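Local coordinates for secreted effector protein sseI (Salmonella enterica subsp. enterica serovar Typhimurium, PDB 4G29) that is a secreted virulence effector with a papain-like catalytic domain that probably acts as a cysteine hydrolase, at residues P29-N32 / N33-N37; P72-E75 / I76-H80. One frame throughout, in Å; residues are numbered along the deposited sequence.

Contact 1 (P29-N32 / N33-N37)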
ATOM      1  N   PRO A  29      -1.167 -12.919 -17.517  1.00 24.76           N
ATOM      2  CA  PRO A  29      -1.381 -14.125 -16.715  1.00 24.52           C
ATOM      3  C   PRO A  29      -0.564 -14.174 -15.401  1.00 22.93           C
ATOM      4  O   PRO A  29      -1.029 -14.706 -14.397  1.00 24.15           O
ATOM      5  CB  PRO A  29      -0.961 -15.260 -17.620  1.00 26.20           C
ATOM      6  CG  PRO A  29      -0.465 -14.681 -18.874  1.00 28.71           C
ATOM      7  CD  PRO A  29      -0.685 -13.200 -18.887  1.00 26.40           C
ATOM      8  N   ILE A  30       0.633 -13.585 -15.420  1.00 22.20           N
ATOM      9  CA  ILE A  30       1.466 -13.526 -14.218  1.00 20.87           C
ATOM     10  C   ILE A  30       0.819 -12.562 -13.173  1.00 19.98           C
ATOM     11  O   ILE A  30       0.685 -12.901 -11.953  1.00 18.76           O
ATOM     12  CB  ILE A  30       2.886 -13.106 -14.597  1.00 21.47           C
ATOM     13  CG1 ILE A  30       3.600 -14.240 -15.363  1.00 20.68           C
ATOM     14  CG2 ILE A  30       3.675 -12.716 -13.347  1.00 21.42           C
ATOM     15  CD1 ILE A  30       4.907 -13.880 -15.990  1.00 25.46           C
ATOM     16  N   ILE A  31       0.416 -11.375 -13.646  1.00 20.51           N
ATOM     17  CA  ILE A  31      -0.280 -10.419 -12.740  1.00 19.18           C
ATOM     18  C   ILE A  31      -1.625 -10.987 -12.250  1.00 18.33           C
ATOM     19  O   ILE A  31      -1.947 -10.865 -11.061  1.00 20.49           O
ATOM     20  CB  ILE A  31      -0.446  -9.000 -13.338  1.00 20.01           C
ATOM     21  CG1 ILE A  31       0.939  -8.393 -13.658  1.00 21.11           C
ATOM     22  CG2 ILE A  31      -1.340  -8.113 -12.418  1.00 20.44           C
ATOM     23  CD1 ILE A  31       0.935  -7.064 -14.331  1.00 26.47           C
ATOM     24  N   ASN A  32      -2.388 -11.614 -13.132  1.00 20.59           N
ATOM     25  CA  ASN A  32      -3.614 -12.261 -12.750  1.00 21.40           C
ATOM     26  C   ASN A  32      -3.390 -13.272 -11.611  1.00 21.28           C
ATOM     27  O   ASN A  32      -4.138 -13.274 -10.642  1.00 21.44           O
ATOM     28  CB  ASN A  32      -4.262 -12.978 -13.932  1.00 22.71           C
ATOM     29  CG  ASN A  32      -5.634 -13.451 -13.587  1.00 26.97           C
ATOM     30  OD1 ASN A  32      -6.452 -12.687 -13.062  1.00 31.03           O
ATOM     31  ND2 ASN A  32      -5.862 -14.729 -13.760  1.00 32.37           N
ATOM     32  N   ASN A  33      -2.344 -14.078 -11.716  1.00 22.63           N
ATOM     33  CA  ASN A  33      -2.083 -15.085 -10.675  1.00 23.14           C
ATOM     34  C   ASN A  33      -1.676 -14.447  -9.373  1.00 22.76           C
ATOM     35  O   ASN A  33      -2.059 -14.921  -8.311  1.00 22.57           O
ATOM     36  CB  ASN A  33      -1.049 -16.093 -11.045  1.00 26.56           C
ATOM     37  CG  ASN A  33      -0.717 -17.043  -9.850  1.00 31.54           C
ATOM     38  OD1 ASN A  33      -1.609 -17.754  -9.333  1.00 37.14           O
ATOM     39  ND2 ASN A  33       0.526 -16.968  -9.351  1.00 36.39           N
ATOM     40  N   LYS A  34      -0.977 -13.311  -9.441  1.00 20.35           N
ATOM     41  CA  LYS A  34      -0.545 -12.646  -8.227  1.00 19.93           C
ATOM     42  C   LYS A  34      -1.719 -11.906  -7.556  1.00 19.60           C
ATOM     43  O   LYS A  34      -1.788 -11.796  -6.347  1.00 20.08           O
ATOM     44  CB  LYS A  34       0.603 -11.705  -8.560  1.00 20.09           C
ATOM     45  CG  LYS A  34       1.909 -12.451  -8.819  1.00 23.11           C
ATOM     46  CD  LYS A  34       3.059 -11.527  -9.076  1.00 23.47           C
ATOM     47  CE  LYS A  34       4.322 -12.351  -9.392  1.00 26.60           C
ATOM     48  NZ  LYS A  34       5.602 -11.523  -9.460  1.00 32.79           N
ATOM     49  N   ILE A  35      -2.674 -11.427  -8.335  1.00 19.52           N
ATOM     50  CA  ILE A  35      -3.882 -10.853  -7.786  1.00 20.14           C
ATOM     51  C   ILE A  35      -4.771 -11.955  -7.203  1.00 21.62           C
ATOM     52  O   ILE A  35      -5.442 -11.755  -6.208  1.00 22.45           O
ATOM     53  CB  ILE A  35      -4.624  -9.953  -8.831  1.00 20.85           C
ATOM     54  CG1 ILE A  35      -3.762  -8.738  -9.148  1.00 19.04           C
ATOM     55  CG2 ILE A  35      -5.981  -9.548  -8.319  1.00 22.71           C
ATOM     56  CD1 ILE A  35      -4.369  -7.839 -10.271  1.00 20.15           C
HETATM   57  N   MSE A  36      -4.818 -13.108  -7.839  1.00 20.64           N
HETATM   58  CA  MSE A  36      -5.567 -14.212  -7.256  1.00 21.03           C
HETATM   59  C   MSE A  36      -4.959 -14.718  -5.963  1.00 20.81           C
HETATM   60  O   MSE A  36      -5.671 -15.152  -5.056  1.00 21.83           O
HETATM   61  CB  MSE A  36      -5.683 -15.370  -8.273  1.00 21.93           C
HETATM   62  CG  MSE A  36      -6.771 -16.296  -7.936  1.00 25.12           C
HETATM   63 SE   MSE A  36      -7.064 -17.713  -9.213  1.00 31.14          SE
HETATM   64  CE  MSE A  36      -7.123 -16.585 -10.753  1.00 33.22           C
ATOM     65  N   ASN A  37      -3.625 -14.666  -5.893  1.00 19.67           N
ATOM     66  CA  ASN A  37      -2.806 -15.145  -4.794  1.00 18.75           C
ATOM     67  C   ASN A  37      -1.795 -14.114  -4.329  1.00 19.08           C
ATOM     68  O   ASN A  37      -0.604 -14.272  -4.566  1.00 20.55           O
ATOM     69  CB  ASN A  37      -2.114 -16.448  -5.184  1.00 19.14           C
ATOM     70  CG  ASN A  37      -3.124 -17.599  -5.400  1.00 20.81           C
ATOM     71  OD1 ASN A  37      -3.758 -18.059  -4.457  1.00 20.59           O
ATOM     72  ND2 ASN A  37      -3.307 -18.003  -6.661  1.00 21.82           N
TER
HETATM   73  O   HOH W   1       2.147 -15.603 -11.130  1.00 34.67           O

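Contact 2 (P72-E75 / I76-H80)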
ATOM      1  N   PRO A  72       3.342  -2.565  20.490  1.00 30.55           N
ATOM      2  CA  PRO A  72       4.678  -1.959  20.584  1.00 31.00           C
ATOM      3  C   PRO A  72       5.831  -2.951  20.652  1.00 31.09           C
ATOM      4  O   PRO A  72       6.963  -2.592  20.338  1.00 32.81           O
ATOM      5  CB  PRO A  72       4.645  -1.203  21.944  1.00 32.97           C
ATOM      6  CG  PRO A  72       3.300  -1.285  22.431  1.00 33.73           C
ATOM      7  CD  PRO A  72       2.510  -2.262  21.667  1.00 32.47           C
ATOM      8  N   THR A  73       5.544  -4.174  21.104  1.00 31.53           N
ATOM      9  CA  THR A  73       6.575  -5.186  21.323  1.00 32.73           C
ATOM     10  C   THR A  73       6.752  -6.144  20.141  1.00 31.40           C
ATOM     11  O   THR A  73       7.519  -7.095  20.226  1.00 31.36           O
ATOM     12  CB  THR A  73       6.293  -6.034  22.616  1.00 34.99           C
ATOM     13  OG1 THR A  73       5.050  -6.752  22.479  1.00 36.44           O
ATOM     14  CG2 THR A  73       6.262  -5.142  23.814  1.00 38.63           C
ATOM     15  N   GLU A  74       6.010  -5.909  19.061  1.00 28.96           N
ATOM     16  CA  GLU A  74       6.105  -6.761  17.890  1.00 28.01           C
ATOM     17  C   GLU A  74       7.518  -6.719  17.387  1.00 26.65           C
ATOM     18  O   GLU A  74       8.081  -5.657  17.264  1.00 25.59           O
ATOM     19  CB  GLU A  74       5.189  -6.202  16.820  1.00 26.69           C
ATOM     20  CG  GLU A  74       5.005  -7.079  15.658  1.00 27.63           C
ATOM     21  CD  GLU A  74       3.838  -6.621  14.810  1.00 31.69           C
ATOM     22  OE1 GLU A  74       3.367  -5.465  14.995  1.00 29.49           O
ATOM     23  OE2 GLU A  74       3.408  -7.424  13.961  1.00 30.82           O
ATOM     24  N   GLU A  75       8.093  -7.876  17.099  1.00 26.50           N
ATOM     25  CA  GLU A  75       9.495  -7.924  16.708  1.00 26.12           C
ATOM     26  C   GLU A  75       9.760  -7.489  15.280  1.00 24.51           C
ATOM     27  O   GLU A  75      10.789  -6.878  15.013  1.00 22.21           O
ATOM     28  CB  GLU A  75      10.038  -9.338  16.944  1.00 28.81           C
ATOM     29  CG  GLU A  75      10.155  -9.704  18.436  1.00 33.70           C
ATOM     30  CD  GLU A  75      10.981 -10.953  18.644  1.00 42.11           C
ATOM     31  OE1 GLU A  75      12.210 -10.929  18.361  1.00 45.17           O
ATOM     32  OE2 GLU A  75      10.391 -11.976  19.048  1.00 49.93           O
ATOM     33  N   ILE A  76       8.853  -7.842  14.363  1.00 22.07           N
ATOM     34  CA  ILE A  76       8.948  -7.478  12.962  1.00 21.49           C
ATOM     35  C   ILE A  76       7.565  -6.992  12.524  1.00 20.82           C
ATOM     36  O   ILE A  76       6.606  -7.785  12.483  1.00 22.10           O
ATOM     37  CB  ILE A  76       9.416  -8.655  12.030  1.00 21.14           C
ATOM     38  CG1 ILE A  76      10.738  -9.241  12.527  1.00 23.75           C
ATOM     39  CG2 ILE A  76       9.510  -8.135  10.550  1.00 19.91           C
ATOM     40  CD1 ILE A  76      11.331 -10.454  11.680  1.00 22.95           C
ATOM     41  N   PRO A  77       7.450  -5.714  12.173  1.00 19.47           N
ATOM     42  CA  PRO A  77       6.137  -5.260  11.745  1.00 20.32           C
ATOM     43  C   PRO A  77       5.745  -5.873  10.407  1.00 20.21           C
ATOM     44  O   PRO A  77       6.565  -6.427   9.699  1.00 21.34           O
ATOM     45  CB  PRO A  77       6.364  -3.758  11.511  1.00 20.03           C
ATOM     46  CG  PRO A  77       7.801  -3.649  11.079  1.00 19.07           C
ATOM     47  CD  PRO A  77       8.446  -4.629  12.078  1.00 20.12           C
ATOM     48  N   THR A  78       4.464  -5.850  10.110  1.00 19.75           N
ATOM     49  CA  THR A  78       3.997  -6.275   8.795  1.00 20.06           C
ATOM     50  C   THR A  78       4.265  -5.171   7.784  1.00 18.77           C
ATOM     51  O   THR A  78       3.968  -3.999   8.046  1.00 19.53           O
ATOM     52  CB  THR A  78       2.561  -6.598   8.872  1.00 22.47           C
ATOM     53  OG1 THR A  78       2.373  -7.682   9.790  1.00 23.88           O
ATOM     54  CG2 THR A  78       1.992  -6.943   7.452  1.00 24.44           C
ATOM     55  N   ASN A  79       4.814  -5.543   6.644  1.00 18.72           N
ATOM     56  CA  ASN A  79       5.072  -4.562   5.595  1.00 19.05           C
ATOM     57  C   ASN A  79       4.082  -4.710   4.450  1.00 17.66           C
ATOM     58  O   ASN A  79       3.359  -5.744   4.300  1.00 20.12           O
ATOM     59  CB  ASN A  79       6.551  -4.511   5.190  1.00 18.66           C
ATOM     60  CG  ASN A  79       7.006  -5.747   4.432  1.00 20.68           C
ATOM     61  OD1 ASN A  79       6.201  -6.671   4.236  1.00 22.43           O
ATOM     62  ND2 ASN A  79       8.279  -5.775   3.968  1.00 18.83           N
ATOM     63  N   HIS A  80       4.005  -3.679   3.643  1.00 16.36           N
ATOM     64  CA  HIS A  80       3.183  -3.678   2.462  1.00 15.87           C
ATOM     65  C   HIS A  80       3.702  -2.570   1.522  1.00 14.66           C
ATOM     66  O   HIS A  80       4.423  -1.665   1.946  1.00 15.36           O
ATOM     67  CB  HIS A  80       1.711  -3.423   2.805  1.00 15.81           C
ATOM     68  CG  HIS A  80       0.763  -3.683   1.672  1.00 16.35           C
ATOM     69  ND1 HIS A  80       0.659  -4.907   1.044  1.00 18.44           N
ATOM     70  CD2 HIS A  80      -0.123  -2.865   1.048  1.00 16.79           C
ATOM     71  CE1 HIS A  80      -0.247  -4.825   0.089  1.00 21.37           C
ATOM     72  NE2 HIS A  80      -0.723  -3.588   0.057  1.00 19.88           N
TER
HETATM   73  O   HOH W   2       1.832  -6.449  12.304  1.00 12.88           O
HETATM   74  O   HOH W   3       4.743  -9.687  13.561  1.00 26.89           O

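Contact 1 (P29-N32 / N33-N37)
The short helix 29-36 holds this contact, made by pairs one turn apart. Ile-31 and Ile-35 form the side facing helix 18-26, Ile-35 being the buried member: the CG2 branch of Ile-31 meets CD1 of Ile-35 at 3.7 Å, the two side chains meeting at a slant. Leu-25 and Lys-26 lie alongside, and Ile-35 also reaches Leu-22 and the loop residues Val-96, His-99 and Pro-112. The helical i to i+4 ladder runs beneath, from Asn-33 N to Pro-29 O (3.1 Å) up to Met-36 N to Asn-32 O (2.9 Å).

On another side, Lys-34 runs out straight next to Ile-30, CE lying 4.0 Å from CG2 of Ile-30, and its NZ is hydrogen-bonded to Ser-44 of helix 42-55. Asn-33 carries the polar side. With CG anti to its backbone N (chi1 174°), its amide stands off the helix surface, where OD1 accepts ND2 of Asn-37, the first residue to leave helical geometry, at 3.2 Å from above the carbonyl plane. Its own ND2 gives a 2.8 Å hydrogen bond to a water that donates to Ile-30 O. Selenomethionine Met-36, bent at its last torsion, brings methyl CE to 3.8 Å from ND2 of Asn-32.

Contact 2 (P72-E75 / I76-H80)
Glu-74 reaches forward past the next two residues because its CG stands anti to the backbone N (chi1 -170°) and the chain stays extended at the following torsion (chi2 166°). This carries the side chain beside the Ile-76 to Pro-77 peptide, with CG 3.6 Å from Ile-76 O and CD 4.1 Å from CA of Pro-77. No direct hydrogen bond joins the two segments; two waters make the polar connection. One donates both to OE2 of Glu-74, at 2.7 Å, and to the carbonyl O of Ile-76, at 2.9 Å, linking two acceptors that could not bond to each other. The second sits close to the same OE2, though whether it can donate to every acceptor around it is uncertain, and lies 2.9 Å from OG1 of Thr-78, a hydrogen bond in which the donor is not settled. OE1 accepts the backbone N of Asp-70, so that both carboxylate oxygens have partners and the group is tied to the start of the loop as well as to its end.

The loop joins antiparallel strands 61-69 and 78-87 of the central sheet of the papain-like fold. Thr-78 opens the second strand, its backbone paired with Ile-68, and two residues on lies His-80, hydrogen-bonded through NE2 to Asp-95 and through ND1 to Gln-100; with Cys-42 this is an arrangement consistent with the Cys-His-Asp triad of papain-like cysteine proteases. Pro-77 is buried against Phe-67 and Trp-69 of the first strand, and Glu-74 also touches Trp-69. Earlier in the loop, CG1 of Ile-76 lies beside its own backbone N, obliquely placed 3.4 Å from the carbonyl carbon of Glu-75, whose backbone is hydrogen-bonded to Arg-153.

Contact 1 comes first along the chain, on helix 29-36, and contact 2 follows in the loop between strands 61-69 and 78-87 and the start of the latter. Their centres lie 26 Å apart and their nearest atoms about 10 Å, so they do not touch. One belongs to the helical part of the domain, beside helices 18-26 and 42-55; the other runs into the antiparallel sheet. Both border residues of the probable triad: Cys-42, five residues after contact 1, begins helix 42-55, while His-80, at the end of contact 2, and Asp-95 lie on adjacent antiparallel strands 78-87 and 90-95, as in papain-like enzymes, where the site is shared between helix and sheet.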